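Local coordinates for arfgap-like finger domain containing protein (Cryptosporidium parvum Iowa II, PDB 2OWA) that binds a zinc ion and probably acts as a GTPase activator for the small GTPase Arf, at residues F40-R45 and F57-C62. Numbering follows the deposited sequence.
Sequences FDCESR and FICLNC. With ZN (zinc ion), chain C.
C42, C59 and C62 turn their sulfurs onto one zinc ion, and C39 supplies the fourth. The metal lies 2.4 Å from C42 SG, and the three thiolates stand at the corners of a tetrahedron whose C42 SG–C59 SG edge measures 3.7 Å. Backbone N-H groups hold two of these sulfurs: S44 N donates to C42 SG, and C62 N to C59 SG, both at 3.5 Å and nearly straight, the latter capping the first turn of helix 60-67. This is the Cys4 zinc finger expected of an ArfGAP domain, with one CxxC pair on the loop after helix 20-32 and the other where strand 56-58 runs into helix 60-67. D41 packs against the C62 ligand rather than the metal itself. Its CB rests 3.7 Å from C62 SG; with CG anti to the carbonyl carbon (chi1 -65°), the carboxylate extends alongside I58. There OD1 passes 4.0 Å from I58 CG2 and forms a hydrogen bond with Y119 OH, while OD2 lies 3.9 Å from C62 CB and forms a salt bridge with K117 NZ and a hydrogen bond with H66 NE2, so both oxygens of this buried acid are satisfied. F40 N donates to F57 O (2.9 Å), tying the loop to the strand. The F40 ring packs on helix 97-107, touching A100, R101 and F104, and meets the Y119 ring edge-to-face.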
loop_
_atom_site.group_PDB
_atom_site.type_symbol
_atom_site.label_atom_id
_atom_site.label_comp_id
_atom_site.label_asym_id
_atom_site.label_seq_id
_atom_site.Cartn_x
_atom_site.Cartn_y
_atom_site.Cartn_z
ATOM N N PHE A 40 2.862 3.063 7.503
ATOM C CA PHE A 40 1.697 3.953 7.408
ATOM C C PHE A 40 0.874 3.975 8.712
ATOM O O PHE A 40 0.296 5.011 9.062
ATOM C CB PHE A 40 0.790 3.559 6.220
ATOM C CG PHE A 40 -0.296 4.567 5.929
ATOM C CD1 PHE A 40 0.010 5.780 5.309
ATOM C CD2 PHE A 40 -1.614 4.299 6.255
ATOM C CE1 PHE A 40 -0.993 6.740 5.042
ATOM C CE2 PHE A 40 -2.635 5.268 5.976
ATOM C CZ PHE A 40 -2.287 6.481 5.371
ATOM N N ASP A 41 0.798 2.841 9.408
ATOM C CA ASP A 41 -0.027 2.757 10.631
ATOM C C ASP A 41 0.693 3.161 11.923
ATOM O O ASP A 41 0.111 3.878 12.757
ATOM C CB ASP A 41 -0.587 1.342 10.822
ATOM C CG ASP A 41 -1.562 0.937 9.731
ATOM O OD1 ASP A 41 -1.699 1.699 8.739
ATOM O OD2 ASP A 41 -2.181 -0.150 9.884
ATOM N N CYS A 42 1.941 2.716 12.105
ATOM C CA CYS A 42 2.600 2.902 13.393
ATOM C C CYS A 42 3.959 3.594 13.357
ATOM O O CYS A 42 4.600 3.745 14.396
ATOM C CB CYS A 42 2.745 1.562 14.092
ATOM S SG CYS A 42 4.155 0.618 13.522
ATOM N N GLU A 43 4.419 3.961 12.171
ATOM C CA GLU A 43 5.699 4.639 12.003
ATOM C C GLU A 43 7.008 3.837 12.329
ATOM O O GLU A 43 8.101 4.420 12.325
ATOM C CB GLU A 43 5.672 6.046 12.656
ATOM C CG GLU A 43 4.432 6.897 12.243
ATOM C CD GLU A 43 4.464 8.337 12.715
ATOM O OE1 GLU A 43 4.637 8.596 13.935
ATOM O OE2 GLU A 43 4.284 9.245 11.863
ATOM N N SER A 44 6.882 2.532 12.600
ATOM C CA SER A 44 8.002 1.586 12.608
ATOM C C SER A 44 8.774 1.790 11.318
ATOM O O SER A 44 8.190 2.001 10.272
ATOM C CB SER A 44 7.483 0.132 12.712
ATOM O OG SER A 44 8.470 -0.844 12.361
ATOM N N ARG A 45 10.103 1.717 11.392
ATOM C CA ARG A 45 10.950 2.187 10.304
ATOM C C ARG A 45 11.193 1.119 9.242
ATOM O O ARG A 45 11.145 -0.056 9.538
ATOM C CB ARG A 45 12.233 2.790 10.895
ATOM C CG ARG A 45 11.882 4.000 11.780
ATOM C CD ARG A 45 12.488 3.942 13.196
ATOM N NE ARG A 45 13.807 4.573 13.200
ATOM C CZ ARG A 45 14.152 5.667 13.871
ATOM N NH1 ARG A 45 13.301 6.292 14.683
ATOM N NH2 ARG A 45 15.382 6.131 13.726
ATOM N N PHE A 57 2.732 1.326 2.416
ATOM C CA PHE A 57 3.693 0.392 3.042
ATOM C C PHE A 57 3.537 0.351 4.558
ATOM O O PHE A 57 3.413 1.402 5.198
ATOM C CB PHE A 57 5.131 0.775 2.722
ATOM C CG PHE A 57 5.463 0.641 1.293
ATOM C CD1 PHE A 57 5.956 -0.554 0.799
ATOM C CD2 PHE A 57 5.263 1.723 0.416
ATOM C CE1 PHE A 57 6.259 -0.684 -0.583
ATOM C CE2 PHE A 57 5.558 1.611 -0.930
ATOM C CZ PHE A 57 6.078 0.415 -1.434
ATOM N N ILE A 58 3.580 -0.860 5.109
ATOM C CA ILE A 58 3.281 -1.120 6.536
ATOM C C ILE A 58 4.274 -2.166 7.068
ATOM O O ILE A 58 4.818 -2.906 6.282
ATOM C CB ILE A 58 1.821 -1.627 6.723
ATOM C CG1 ILE A 58 1.514 -2.868 5.837
ATOM C CG2 ILE A 58 0.802 -0.439 6.526
ATOM C CD1 ILE A 58 0.105 -3.434 6.042
ATOM N N CYS A 59 4.475 -2.248 8.388
ATOM C CA CYS A 59 5.453 -3.152 8.950
ATOM C C CYS A 59 4.881 -4.562 9.123
ATOM O O CYS A 59 3.678 -4.795 8.959
ATOM C CB CYS A 59 6.004 -2.617 10.295
ATOM S SG CYS A 59 4.778 -2.489 11.663
ATOM N N LEU A 60 5.759 -5.488 9.488
ATOM C CA LEU A 60 5.409 -6.886 9.693
ATOM C C LEU A 60 4.344 -7.049 10.778
ATOM O O LEU A 60 3.493 -7.940 10.687
ATOM C CB LEU A 60 6.686 -7.728 9.953
ATOM C CG LEU A 60 7.701 -7.374 11.061
ATOM C CD1 LEU A 60 7.115 -7.660 12.429
ATOM C CD2 LEU A 60 9.048 -8.132 10.917
ATOM N N ASN A 61 4.374 -6.171 11.784
ATOM C CA ASN A 61 3.381 -6.137 12.851
ATOM C C ASN A 61 2.016 -5.686 12.294
ATOM O O ASN A 61 1.030 -6.409 12.406
ATOM C CB ASN A 61 3.854 -5.190 13.973
ATOM C CG ASN A 61 3.140 -5.430 15.298
ATOM O OD1 ASN A 61 1.951 -5.087 15.477
ATOM N ND2 ASN A 61 3.880 -6.017 16.263
ATOM N N CYS A 62 1.977 -4.535 11.639
ATOM C CA CYS A 62 0.703 -4.010 11.123
ATOM C C CYS A 62 0.150 -4.872 9.997
ATOM O O CYS A 62 -1.058 -4.971 9.866
ATOM C CB CYS A 62 0.824 -2.531 10.704
ATOM S SG CYS A 62 1.230 -1.534 12.147
HETATM ZN ZN ZN C . 3.262 -0.705 11.747
#